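Local coordinates for periplasmic binding protein (Veillonella parvula, PDB 4MO9) that probably captures a solute, perhaps an iron-siderophore complex, outside the cytoplasmic membrane and hands it to an ABC importer, at residues I119-D124 / T144-Y149; T25-R30 / Q158-A163; F53-L58 / E162-A167; K36-V41 / N115-F120; K61-V66 / A87-L92. All coordinates share one frame; numbering follows the deposited sequence.

Overall arrangement
From the N terminus, the turn 25-30 waits longest for its partner: contact 2 closes on helix 154-168, and contacts 1, 4 and 5 all lie within the loop it makes. Segment 36-41 comes next and meets the start of strand 118-122 in contact 4, which encloses contact 5. Helix 52-59 then opens contact 3, whose second half shares E162 and A163 with contact 2; contacts 3 and 4 cross along the chain. Contact 5 closes a short loop between 61-66 and 87-92, and contact 1 pairs strands 118-122 and 143-147. Together they tie one parallel sheet to the helices and N-terminal turn packed about it.

Contact 1 (I119-D124 / T144-Y149); sequences IFIPVD and TIYIDY
Strands 119-122 and 144-147 run parallel, their short axes 4.6 Å apart and turned by 33°, with I119, F120, I121 and P122 beside T144, I145, Y146 and I147. I145 N donates to I119 O (3.1 Å), I121 N to I145 O, and I147 N to I121 O; V123 N then reaches I147 O at 2.9 Å, continuing the pairing past P122, which has no N-H. On one face the F120 ring lies beside I145, its CD1 3.7 Å from I145 CB. On the other, I121 CB sits 3.7 Å from Y146 CD1, while I121 O approaches that ring at its edge. T144 CG2 lies over one face of the tyrosine ring, displaced toward its rim; the ring's hydroxyl is bonded to E130. Past the paired strands a water accepts from D124 N and donates to D148 OD1 (2.7 Å), bridging the two residues. Joined through helices 123-132 and 134-139, the strands form a parallel beta-alpha-beta crossover, a unit of the alpha/beta lobe of TroA-like binding proteins.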
# COMPACT_ATOMS: atom_id res chain seq x y z
N ILE A 119 -14.78 -14.28 -2.09
CA ILE A 119 -14.25 -13.19 -1.27
C ILE A 119 -12.74 -13.38 -1.19
O ILE A 119 -12.27 -14.49 -0.91
CB ILE A 119 -14.90 -13.18 0.14
CG1 ILE A 119 -14.29 -12.10 1.02
CG2 ILE A 119 -14.79 -14.52 0.83
CD1 ILE A 119 -15.03 -11.98 2.33
N PHE A 120 -11.98 -12.32 -1.49
CA PHE A 120 -10.53 -12.34 -1.36
C PHE A 120 -10.15 -11.81 0.01
O PHE A 120 -10.60 -10.72 0.42
CB PHE A 120 -9.85 -11.50 -2.46
CG PHE A 120 -10.17 -11.95 -3.86
CD1 PHE A 120 -9.45 -12.99 -4.47
CD2 PHE A 120 -11.21 -11.35 -4.57
CE1 PHE A 120 -9.76 -13.41 -5.76
CE2 PHE A 120 -11.52 -11.79 -5.88
CZ PHE A 120 -10.80 -12.81 -6.47
N ILE A 121 -9.32 -12.56 0.72
CA ILE A 121 -8.95 -12.18 2.09
C ILE A 121 -7.45 -12.08 2.24
O ILE A 121 -6.73 -13.04 1.99
CB ILE A 121 -9.48 -13.22 3.11
CG1 ILE A 121 -11.01 -13.26 3.08
CG2 ILE A 121 -8.97 -12.88 4.53
CD1 ILE A 121 -11.68 -12.03 3.73
N PRO A 122 -6.94 -10.90 2.65
CA PRO A 122 -5.50 -10.83 2.92
C PRO A 122 -5.09 -11.78 4.04
O PRO A 122 -5.85 -12.01 4.99
CB PRO A 122 -5.31 -9.36 3.36
CG PRO A 122 -6.42 -8.62 2.65
CD PRO A 122 -7.60 -9.58 2.74
N VAL A 123 -3.89 -12.36 3.92
CA VAL A 123 -3.36 -13.22 4.97
C VAL A 123 -3.36 -12.55 6.35
O VAL A 123 -3.63 -13.19 7.37
CB VAL A 123 -1.94 -13.73 4.59
CG1 VAL A 123 -1.21 -14.30 5.81
CG2 VAL A 123 -2.04 -14.79 3.48
N ASP A 124 -3.05 -11.25 6.39
CA ASP A 124 -3.06 -10.53 7.66
C ASP A 124 -4.46 -10.49 8.30
O ASP A 124 -4.61 -10.20 9.49
CB ASP A 124 -2.51 -9.10 7.48
CG ASP A 124 -0.99 -9.06 7.47
OD1 ASP A 124 -0.35 -10.14 7.35
OD2 ASP A 124 -0.42 -7.94 7.59
N THR A 144 -13.36 -18.85 -0.77
CA THR A 144 -12.38 -17.95 -0.17
C THR A 144 -11.06 -18.07 -0.94
O THR A 144 -10.61 -19.20 -1.23
CB THR A 144 -12.12 -18.33 1.30
OG1 THR A 144 -13.32 -18.14 2.07
CG2 THR A 144 -10.98 -17.50 1.89
N ILE A 145 -10.45 -16.94 -1.29
CA ILE A 145 -9.14 -16.94 -1.93
C ILE A 145 -8.19 -16.04 -1.15
O ILE A 145 -8.41 -14.82 -1.06
CB ILE A 145 -9.23 -16.49 -3.41
CG1 ILE A 145 -10.06 -17.50 -4.22
CG2 ILE A 145 -7.86 -16.36 -4.03
CD1 ILE A 145 -10.13 -17.16 -5.73
N TYR A 146 -7.14 -16.61 -0.56
CA TYR A 146 -6.21 -15.78 0.24
C TYR A 146 -5.17 -15.10 -0.65
O TYR A 146 -4.66 -15.71 -1.59
CB TYR A 146 -5.51 -16.61 1.32
CG TYR A 146 -6.48 -17.10 2.38
CD1 TYR A 146 -7.24 -16.19 3.11
CD2 TYR A 146 -6.64 -18.45 2.64
CE1 TYR A 146 -8.14 -16.62 4.07
CE2 TYR A 146 -7.54 -18.89 3.60
CZ TYR A 146 -8.28 -17.96 4.31
OH TYR A 146 -9.17 -18.39 5.26
N ILE A 147 -4.86 -13.84 -0.35
CA ILE A 147 -3.86 -13.08 -1.09
C ILE A 147 -2.93 -12.42 -0.05
O ILE A 147 -3.26 -12.38 1.14
CB ILE A 147 -4.51 -12.00 -1.97
CG1 ILE A 147 -5.24 -10.97 -1.10
CG2 ILE A 147 -5.49 -12.63 -2.98
CD1 ILE A 147 -5.72 -9.74 -1.87
N ASP A 148 -1.79 -11.91 -0.47
CA ASP A 148 -0.85 -11.38 0.52
C ASP A 148 0.13 -10.40 -0.10
O ASP A 148 1.23 -10.77 -0.52
CB ASP A 148 -0.10 -12.51 1.24
CG ASP A 148 0.71 -12.01 2.44
OD1 ASP A 148 0.57 -10.83 2.85
OD2 ASP A 148 1.50 -12.80 3.01
N TYR A 149 -0.28 -9.14 -0.14
CA TYR A 149 0.62 -8.07 -0.54
C TYR A 149 1.42 -7.56 0.66
O TYR A 149 2.43 -6.85 0.48
CB TYR A 149 -0.18 -6.93 -1.17
CG TYR A 149 -0.81 -7.27 -2.50
CD1 TYR A 149 -0.07 -7.84 -3.53
CD2 TYR A 149 -2.17 -7.04 -2.73
CE1 TYR A 149 -0.65 -8.14 -4.76
CE2 TYR A 149 -2.77 -7.35 -3.94
CZ TYR A 149 -1.99 -7.90 -4.96
OH TYR A 149 -2.58 -8.20 -6.16
O HOH W 1 -1.72 -10.07 4.03
O HOH W 2 1.66 -10.92 5.52

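Contact 2 (T25-R30 / Q158-A163); sequences TDVTGR and QKSIEA
K159, T25 and V27 carry this contact, in which a type I beta turn, D26 to G29, of the N-terminal beta hairpin lies against helix 154-168. The K159 side chain leaves the helix with CG anti to its own N (chi1 -157°), then bends at chi2, bringing its methylenes over the start of the turn. Its CE comes 3.9 Å from T25 CG2, the two side chains crossing at a slant, and its CG lies 4.2 Å from D26 O. V27 packs with CG2 3.8 Å from S160 OG, a hydroxyl already engaged by S156 O and by D148 N. One helical turn further on, A163 CB touches T25 O. The loop itself is stiffened from within: D26 OD1 accepts from T28 N, making an Asx turn, and also from T28 OG1 and R30 N. D26 OD2 takes R30 NH1 in a salt bridge and Y146 N from the neighbouring strand, so the same carboxylate shapes the turn and fastens it to the sheet edge. A water sits between the segments, 2.7 Å from T25 O and 2.9 Å from E162 OE1.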
# COMPACT_ATOMS: atom_id res chain seq x y z
N THR A 25 -4.87 -21.60 -7.35
CA THR A 25 -4.02 -21.84 -6.19
C THR A 25 -3.81 -20.50 -5.50
O THR A 25 -3.25 -19.57 -6.10
CB THR A 25 -2.67 -22.43 -6.62
OG1 THR A 25 -2.91 -23.63 -7.38
CG2 THR A 25 -1.84 -22.79 -5.39
N ASP A 26 -4.23 -20.39 -4.24
CA ASP A 26 -4.08 -19.11 -3.56
C ASP A 26 -2.70 -18.96 -2.92
O ASP A 26 -1.85 -19.86 -3.04
CB ASP A 26 -5.28 -18.77 -2.64
CG ASP A 26 -5.24 -19.44 -1.26
OD1 ASP A 26 -4.22 -20.07 -0.87
OD2 ASP A 26 -6.25 -19.31 -0.53
N VAL A 27 -2.45 -17.82 -2.29
CA VAL A 27 -1.12 -17.49 -1.79
C VAL A 27 -0.67 -18.45 -0.67
O VAL A 27 0.52 -18.53 -0.39
CB VAL A 27 -1.06 -16.01 -1.33
CG1 VAL A 27 -1.54 -15.89 0.09
CG2 VAL A 27 0.36 -15.44 -1.46
N THR A 28 -1.59 -19.20 -0.07
CA THR A 28 -1.21 -20.13 1.00
C THR A 28 -1.10 -21.56 0.48
O THR A 28 -0.79 -22.49 1.25
CB THR A 28 -2.21 -20.12 2.19
OG1 THR A 28 -3.45 -20.71 1.78
CG2 THR A 28 -2.47 -18.71 2.69
N GLY A 29 -1.37 -21.75 -0.81
CA GLY A 29 -1.32 -23.07 -1.39
C GLY A 29 -2.65 -23.79 -1.45
O GLY A 29 -2.69 -24.97 -1.82
N ARG A 30 -3.74 -23.10 -1.11
CA ARG A 30 -5.06 -23.74 -1.17
C ARG A 30 -5.56 -23.87 -2.60
O ARG A 30 -5.47 -22.91 -3.40
CB ARG A 30 -6.10 -22.98 -0.34
CG ARG A 30 -5.79 -22.97 1.15
CD ARG A 30 -6.69 -21.99 1.91
NE ARG A 30 -8.12 -22.32 1.86
CZ ARG A 30 -9.01 -21.70 1.08
NH1 ARG A 30 -8.63 -20.74 0.26
NH2 ARG A 30 -10.28 -22.05 1.14
N GLN A 158 3.30 -11.96 -6.93
CA GLN A 158 3.01 -12.65 -8.19
C GLN A 158 1.85 -13.63 -8.04
O GLN A 158 0.96 -13.71 -8.90
CB GLN A 158 4.26 -13.41 -8.67
CG GLN A 158 5.44 -12.51 -9.07
CD GLN A 158 6.66 -13.32 -9.49
OE1 GLN A 158 6.86 -14.45 -9.02
NE2 GLN A 158 7.46 -12.76 -10.39
N LYS A 159 1.86 -14.40 -6.95
CA LYS A 159 0.84 -15.43 -6.79
C LYS A 159 -0.50 -14.75 -6.51
O LYS A 159 -1.54 -15.21 -6.97
CB LYS A 159 1.24 -16.40 -5.67
CG LYS A 159 0.59 -17.77 -5.74
CD LYS A 159 1.26 -18.68 -6.78
CE LYS A 159 0.59 -20.06 -6.81
NZ LYS A 159 1.17 -21.04 -7.80
N SER A 160 -0.48 -13.64 -5.78
CA SER A 160 -1.70 -12.91 -5.48
C SER A 160 -2.33 -12.34 -6.74
O SER A 160 -3.54 -12.52 -6.97
CB SER A 160 -1.42 -11.79 -4.47
OG SER A 160 -0.92 -12.37 -3.27
N ILE A 161 -1.52 -11.66 -7.55
CA ILE A 161 -1.98 -11.13 -8.83
C ILE A 161 -2.52 -12.26 -9.71
O ILE A 161 -3.58 -12.14 -10.33
CB ILE A 161 -0.82 -10.42 -9.57
CG1 ILE A 161 -0.41 -9.16 -8.79
CG2 ILE A 161 -1.21 -10.07 -11.01
CD1 ILE A 161 0.90 -8.54 -9.27
N GLU A 162 -1.79 -13.36 -9.76
CA GLU A 162 -2.16 -14.49 -10.61
C GLU A 162 -3.50 -15.10 -10.15
O GLU A 162 -4.37 -15.42 -10.98
CB GLU A 162 -1.01 -15.50 -10.60
CG GLU A 162 -1.30 -16.90 -11.11
CD GLU A 162 -0.14 -17.84 -10.77
OE1 GLU A 162 -0.40 -18.97 -10.32
OE2 GLU A 162 1.03 -17.41 -10.93
N ALA A 163 -3.67 -15.24 -8.83
CA ALA A 163 -4.90 -15.84 -8.29
C ALA A 163 -6.15 -14.98 -8.56
O ALA A 163 -7.22 -15.51 -8.93
CB ALA A 163 -4.75 -16.13 -6.80
O HOH W 3 -2.12 -18.19 -8.09

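Contact 3 (F53-L58 / E162-A167); sequences FTISAL and EAIGKA
Two helices of the alpha/beta lobe, 52-59 and 154-168, pack here through a small apolar patch centred on I164. Their short axes come within 10.1 Å and cross at -52°. I164 projects toward the other helix and touches three of its residues. Its CD1, at the end of an extended chain (chi2 175°), rests 3.7 Å from T54 CG2, whereas its CG2, anti to the backbone N, meets L58 CD1 at 3.7 Å and I55 CG1 at 3.9 Å and also borders T54 CG2. L58 and I55 each cross I164 at about a right angle. The same L58 CD1 also lies 3.7 Å from G165 CA, the methyl resting directly on backbone where the glycine carries no side chain. T54 shows two characters: its methyl joins the apolar patch, while OG1 is hydrogen-bonded to Y149 OH in the loop after strand 143-147. Helix 171-194 extends the packing, with A174 and I177 against L58. Since the closest contacts are between carbons, this junction depends on shape and burial, and the threonine hydroxyl at the patch is satisfied by Y149 OH.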
# COMPACT_ATOMS: atom_id res chain seq x y z
N PHE A 53 -7.68 -2.66 -5.82
CA PHE A 53 -6.83 -2.09 -6.86
C PHE A 53 -6.44 -3.12 -7.91
O PHE A 53 -6.36 -2.81 -9.10
CB PHE A 53 -5.57 -1.47 -6.27
CG PHE A 53 -5.74 -0.02 -5.89
CD1 PHE A 53 -5.56 0.39 -4.58
CD2 PHE A 53 -6.07 0.92 -6.85
CE1 PHE A 53 -5.71 1.72 -4.22
CE2 PHE A 53 -6.22 2.26 -6.49
CZ PHE A 53 -6.04 2.66 -5.19
N THR A 54 -6.19 -4.36 -7.49
CA THR A 54 -5.91 -5.42 -8.46
C THR A 54 -7.11 -5.67 -9.37
O THR A 54 -6.97 -5.76 -10.60
CB THR A 54 -5.48 -6.71 -7.75
OG1 THR A 54 -4.39 -6.41 -6.86
CG2 THR A 54 -5.03 -7.77 -8.77
N ILE A 55 -8.30 -5.76 -8.78
CA ILE A 55 -9.50 -5.99 -9.58
C ILE A 55 -9.72 -4.85 -10.57
O ILE A 55 -10.01 -5.10 -11.75
CB ILE A 55 -10.73 -6.23 -8.67
CG1 ILE A 55 -10.55 -7.52 -7.87
CG2 ILE A 55 -12.01 -6.28 -9.49
CD1 ILE A 55 -11.71 -7.85 -6.89
N SER A 56 -9.54 -3.61 -10.12
CA SER A 56 -9.72 -2.46 -11.00
C SER A 56 -8.71 -2.51 -12.14
O SER A 56 -9.03 -2.18 -13.28
CB SER A 56 -9.55 -1.15 -10.22
OG SER A 56 -10.44 -1.09 -9.12
N ALA A 57 -7.49 -2.94 -11.83
CA ALA A 57 -6.44 -3.02 -12.84
C ALA A 57 -6.73 -4.11 -13.88
O ALA A 57 -6.32 -4.00 -15.04
CB ALA A 57 -5.09 -3.26 -12.18
N LEU A 58 -7.43 -5.16 -13.45
CA LEU A 58 -7.78 -6.27 -14.34
C LEU A 58 -9.03 -5.97 -15.17
O LEU A 58 -9.09 -6.30 -16.36
CB LEU A 58 -8.00 -7.54 -13.50
CG LEU A 58 -6.72 -8.11 -12.89
CD1 LEU A 58 -7.02 -9.06 -11.73
CD2 LEU A 58 -5.90 -8.83 -13.95
N GLU A 162 -1.79 -13.36 -9.76
CA GLU A 162 -2.16 -14.49 -10.61
C GLU A 162 -3.50 -15.10 -10.15
O GLU A 162 -4.37 -15.42 -10.98
CB GLU A 162 -1.01 -15.50 -10.60
CG GLU A 162 -1.30 -16.90 -11.11
CD GLU A 162 -0.14 -17.84 -10.77
OE1 GLU A 162 -0.40 -18.97 -10.32
OE2 GLU A 162 1.03 -17.41 -10.93
N ALA A 163 -3.67 -15.24 -8.83
CA ALA A 163 -4.90 -15.84 -8.29
C ALA A 163 -6.15 -14.98 -8.56
O ALA A 163 -7.22 -15.51 -8.93
CB ALA A 163 -4.75 -16.13 -6.80
N ILE A 164 -6.02 -13.67 -8.36
CA ILE A 164 -7.13 -12.75 -8.59
C ILE A 164 -7.48 -12.73 -10.08
O ILE A 164 -8.66 -12.77 -10.45
CB ILE A 164 -6.81 -11.33 -8.10
CG1 ILE A 164 -6.55 -11.34 -6.58
CG2 ILE A 164 -7.97 -10.38 -8.43
CD1 ILE A 164 -6.11 -9.99 -6.01
N GLY A 165 -6.46 -12.67 -10.93
CA GLY A 165 -6.69 -12.71 -12.36
C GLY A 165 -7.38 -13.98 -12.83
O GLY A 165 -8.32 -13.94 -13.65
N LYS A 166 -6.92 -15.13 -12.34
CA LYS A 166 -7.50 -16.39 -12.79
C LYS A 166 -8.94 -16.51 -12.31
O LYS A 166 -9.81 -17.01 -13.04
CB LYS A 166 -6.65 -17.59 -12.33
CG LYS A 166 -7.07 -18.91 -12.97
CD LYS A 166 -6.03 -20.00 -12.74
CE LYS A 166 -6.35 -21.23 -13.58
NZ LYS A 166 -5.38 -22.32 -13.28
N ALA A 167 -9.20 -16.03 -11.10
CA ALA A 167 -10.56 -16.04 -10.55
C ALA A 167 -11.52 -15.22 -11.42
O ALA A 167 -12.70 -15.57 -11.58
CB ALA A 167 -10.54 -15.51 -9.12

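Contact 4 (K36-V41 / N115-F120); sequences KPAERV and NPDVIF
D117 reaches from just before strand 118-122 into the backbone bend at 38-40. Its CB carries CG between the backbone N and carbonyl carbon (chi1 45°), a turn that brings the carboxylate to the E39 and R40 amides; CG lies 3.5 Å from R40 N. At the tip, OD2 accepts from E39 N through its syn lone pair, an almost straight bond of 2.9 Å (172°). OD1 takes R40 N at 3.0 Å, again on the syn side but 33° out of the plane; it rests 3.8 Å from A38 CB and also 3.0 Å from R40 O, another acceptor. The backbone answers in reverse, D117 N donating to R40 O. R40 NE binds N115 O at 3.1 Å; that oxygen lies in the guanidinium plane, though NE approaches from above the carbonyl plane, and NH2 holds L114 O. Next to D117, V118 CG1 packs on A38 CB and V41 CG2, while V41 CG1 meets the edge of the F120 ring. One carboxylate thus holds two successive amides, whose N-H dipoles would probably stabilise its negative charge.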
# COMPACT_ATOMS: atom_id res chain seq x y z
N LYS A 36 -17.15 -20.94 -12.75
CA LYS A 36 -17.04 -19.98 -13.84
C LYS A 36 -16.34 -18.75 -13.27
O LYS A 36 -16.18 -18.66 -12.05
CB LYS A 36 -18.43 -19.62 -14.36
CG LYS A 36 -19.26 -18.84 -13.35
CD LYS A 36 -20.63 -18.43 -13.90
CE LYS A 36 -21.45 -17.78 -12.79
NZ LYS A 36 -22.61 -16.98 -13.30
N PRO A 37 -15.92 -17.81 -14.14
CA PRO A 37 -15.23 -16.62 -13.60
C PRO A 37 -16.08 -15.86 -12.58
O PRO A 37 -17.29 -15.74 -12.77
CB PRO A 37 -15.02 -15.75 -14.85
CG PRO A 37 -14.91 -16.73 -15.97
CD PRO A 37 -15.89 -17.83 -15.62
N ALA A 38 -15.45 -15.38 -11.52
CA ALA A 38 -16.14 -14.63 -10.47
C ALA A 38 -16.79 -13.37 -11.03
O ALA A 38 -16.18 -12.65 -11.83
CB ALA A 38 -15.15 -14.25 -9.39
N GLU A 39 -18.02 -13.09 -10.63
CA GLU A 39 -18.65 -11.84 -11.06
C GLU A 39 -19.50 -11.23 -9.95
O GLU A 39 -20.23 -10.25 -10.17
CB GLU A 39 -19.44 -12.03 -12.36
CG GLU A 39 -20.65 -12.93 -12.24
CD GLU A 39 -21.28 -13.26 -13.59
OE1 GLU A 39 -21.63 -14.44 -13.79
OE2 GLU A 39 -21.43 -12.36 -14.45
N ARG A 40 -19.40 -11.82 -8.76
CA ARG A 40 -20.06 -11.28 -7.57
C ARG A 40 -19.11 -11.31 -6.37
O ARG A 40 -19.33 -12.03 -5.38
CB ARG A 40 -21.36 -12.03 -7.28
CG ARG A 40 -22.39 -11.84 -8.39
CD ARG A 40 -23.71 -12.52 -8.07
NE ARG A 40 -24.43 -11.82 -7.00
CZ ARG A 40 -25.08 -10.67 -7.17
NH1 ARG A 40 -25.09 -10.08 -8.36
NH2 ARG A 40 -25.71 -10.11 -6.15
N VAL A 41 -18.05 -10.50 -6.46
CA VAL A 41 -17.02 -10.46 -5.44
C VAL A 41 -17.47 -9.60 -4.24
O VAL A 41 -18.13 -8.57 -4.44
CB VAL A 41 -15.71 -9.88 -6.04
CG1 VAL A 41 -14.61 -9.77 -4.98
CG2 VAL A 41 -15.24 -10.72 -7.24
N ASN A 115 -25.59 -13.05 -2.35
CA ASN A 115 -25.22 -14.18 -3.21
C ASN A 115 -23.86 -14.05 -3.89
O ASN A 115 -23.76 -14.20 -5.11
CB ASN A 115 -26.32 -14.42 -4.24
CG ASN A 115 -27.61 -14.85 -3.60
OD1 ASN A 115 -27.62 -15.75 -2.75
ND2 ASN A 115 -28.71 -14.19 -3.96
N PRO A 116 -22.81 -13.79 -3.10
CA PRO A 116 -21.51 -13.58 -3.74
C PRO A 116 -20.92 -14.90 -4.18
O PRO A 116 -21.42 -15.95 -3.73
CB PRO A 116 -20.66 -12.99 -2.62
CG PRO A 116 -21.23 -13.57 -1.36
CD PRO A 116 -22.70 -13.85 -1.63
N ASP A 117 -19.90 -14.87 -5.03
CA ASP A 117 -19.27 -16.12 -5.43
C ASP A 117 -17.87 -16.28 -4.84
O ASP A 117 -17.44 -17.40 -4.56
CB ASP A 117 -19.29 -16.35 -6.96
CG ASP A 117 -18.92 -15.11 -7.76
OD1 ASP A 117 -18.29 -14.17 -7.21
OD2 ASP A 117 -19.24 -15.08 -8.98
N VAL A 118 -17.17 -15.16 -4.63
CA VAL A 118 -15.84 -15.24 -4.04
C VAL A 118 -15.54 -14.03 -3.15
O VAL A 118 -15.99 -12.91 -3.41
CB VAL A 118 -14.74 -15.38 -5.13
CG1 VAL A 118 -14.62 -14.13 -5.92
CG2 VAL A 118 -13.39 -15.68 -4.49
N ILE A 119 -14.78 -14.28 -2.09
CA ILE A 119 -14.25 -13.19 -1.27
C ILE A 119 -12.74 -13.38 -1.19
O ILE A 119 -12.27 -14.49 -0.91
CB ILE A 119 -14.90 -13.18 0.14
CG1 ILE A 119 -14.29 -12.10 1.02
CG2 ILE A 119 -14.79 -14.52 0.83
CD1 ILE A 119 -15.03 -11.98 2.33
N PHE A 120 -11.98 -12.32 -1.49
CA PHE A 120 -10.53 -12.34 -1.36
C PHE A 120 -10.15 -11.81 0.01
O PHE A 120 -10.60 -10.72 0.42
CB PHE A 120 -9.85 -11.50 -2.46
CG PHE A 120 -10.17 -11.95 -3.86
CD1 PHE A 120 -9.45 -12.99 -4.47
CD2 PHE A 120 -11.21 -11.35 -4.57
CE1 PHE A 120 -9.76 -13.41 -5.76
CE2 PHE A 120 -11.52 -11.79 -5.88
CZ PHE A 120 -10.80 -12.81 -6.47

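Contact 5 (K61-V66 / A87-L92); sequences KDTPKV and AEMPEL
The SE of selenomethionine M89 abuts the CG-CD side of the P64 ring where the chain between helix 52-59 and strand 67-69 packs on the end of helix 79-88, within the alpha/beta lobe. Apolar contacts dominate. M89 leaves its backbone with CG anti to N (chi1 -176°) and runs straight to SE, which lies 3.7 Å from P64 CG; the same atom is 4.0 Å from T63 CB. A bend at chi3 (-77°) then carries CE to K61, 3.9 Å from its CA. L92 CD2 adds a looser touch at 4.4 Å from P64 CG. Beyond the segments, P357 and F358 also pack on M89. Polar groups act mainly within each segment: K65 NZ forms a salt bridge with D62 OD1 at 2.9 Å, and L92 N bonds to M89 O, while T63 OG1 is hydrogen-bonded to G60 O just before the segment. Mixed in character is E91, which borders P64, its CB 4.0 Å and its OE1 3.9 Å from P64 CG.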
# COMPACT_ATOMS: atom_id res chain seq x y z
N LYS A 61 -12.84 -0.49 -16.97
CA LYS A 61 -14.15 0.13 -16.90
C LYS A 61 -15.24 -0.85 -16.47
O LYS A 61 -16.31 -0.42 -16.02
CB LYS A 61 -14.52 0.75 -18.24
CG LYS A 61 -13.77 2.01 -18.59
CD LYS A 61 -14.12 2.45 -20.00
CE LYS A 61 -13.80 3.93 -20.24
NZ LYS A 61 -14.16 4.36 -21.62
N ASP A 62 -14.97 -2.14 -16.61
CA ASP A 62 -15.93 -3.19 -16.24
C ASP A 62 -15.87 -3.56 -14.76
O ASP A 62 -16.56 -4.49 -14.33
CB ASP A 62 -15.71 -4.45 -17.08
CG ASP A 62 -15.99 -4.23 -18.56
OD1 ASP A 62 -16.93 -3.47 -18.88
OD2 ASP A 62 -15.27 -4.82 -19.39
N THR A 63 -15.05 -2.85 -14.00
CA THR A 63 -14.88 -3.13 -12.57
C THR A 63 -16.19 -3.30 -11.78
O THR A 63 -16.33 -4.28 -11.04
CB THR A 63 -13.97 -2.07 -11.88
OG1 THR A 63 -12.65 -2.17 -12.41
CG2 THR A 63 -13.92 -2.31 -10.39
N PRO A 64 -17.16 -2.38 -11.93
CA PRO A 64 -18.38 -2.55 -11.11
C PRO A 64 -19.18 -3.81 -11.46
O PRO A 64 -19.94 -4.30 -10.61
CB PRO A 64 -19.21 -1.31 -11.46
CG PRO A 64 -18.21 -0.31 -11.99
CD PRO A 64 -17.22 -1.15 -12.73
N LYS A 65 -19.01 -4.34 -12.67
CA LYS A 65 -19.78 -5.50 -13.12
C LYS A 65 -19.42 -6.83 -12.43
O LYS A 65 -20.10 -7.84 -12.64
CB LYS A 65 -19.64 -5.67 -14.63
CG LYS A 65 -20.07 -4.47 -15.45
CD LYS A 65 -20.10 -4.84 -16.94
CE LYS A 65 -20.53 -3.66 -17.80
NZ LYS A 65 -19.49 -2.58 -17.83
N VAL A 66 -18.37 -6.83 -11.62
CA VAL A 66 -17.95 -8.06 -10.93
C VAL A 66 -18.00 -7.94 -9.41
O VAL A 66 -17.64 -8.88 -8.69
CB VAL A 66 -16.52 -8.50 -11.34
CG1 VAL A 66 -16.42 -8.65 -12.85
CG2 VAL A 66 -15.49 -7.51 -10.82
N ALA A 87 -16.10 9.80 -8.60
CA ALA A 87 -16.32 10.87 -9.57
C ALA A 87 -16.20 10.32 -10.99
O ALA A 87 -16.99 10.68 -11.87
CB ALA A 87 -15.33 12.00 -9.36
N GLU A 88 -15.23 9.44 -11.20
CA GLU A 88 -14.95 8.92 -12.53
C GLU A 88 -15.71 7.62 -12.82
O GLU A 88 -15.92 7.26 -13.97
CB GLU A 88 -13.44 8.74 -12.73
CG GLU A 88 -12.66 10.02 -12.39
CD GLU A 88 -11.21 9.98 -12.85
OE1 GLU A 88 -10.69 8.88 -13.13
OE2 GLU A 88 -10.59 11.07 -12.93
N MSE A 89 -16.13 6.94 -11.75
CA MSE A 89 -16.86 5.68 -11.87
C MSE A 89 -18.00 5.66 -10.84
O MSE A 89 -17.93 4.95 -9.84
CB MSE A 89 -15.91 4.50 -11.62
CG MSE A 89 -16.52 3.13 -11.82
SE MSE A 89 -15.16 1.76 -11.69
CE MSE A 89 -14.40 2.03 -13.48
N PRO A 90 -19.05 6.46 -11.07
CA PRO A 90 -20.11 6.66 -10.07
C PRO A 90 -20.84 5.38 -9.66
O PRO A 90 -21.44 5.34 -8.59
CB PRO A 90 -21.08 7.64 -10.75
CG PRO A 90 -20.74 7.58 -12.22
CD PRO A 90 -19.27 7.29 -12.27
N GLU A 91 -20.77 4.34 -10.49
CA GLU A 91 -21.45 3.09 -10.18
C GLU A 91 -20.88 2.43 -8.93
O GLU A 91 -21.52 1.57 -8.33
CB GLU A 91 -21.37 2.12 -11.36
CG GLU A 91 -22.11 2.58 -12.59
CD GLU A 91 -21.83 1.68 -13.78
OE1 GLU A 91 -20.69 1.73 -14.29
OE2 GLU A 91 -22.73 0.92 -14.18
N LEU A 92 -19.67 2.83 -8.54
CA LEU A 92 -19.04 2.25 -7.36
C LEU A 92 -19.84 2.57 -6.10
O LEU A 92 -19.90 1.75 -5.17
CB LEU A 92 -17.60 2.78 -7.20
CG LEU A 92 -16.53 2.26 -8.16
CD1 LEU A 92 -15.19 2.91 -7.85
CD2 LEU A 92 -16.41 0.73 -8.07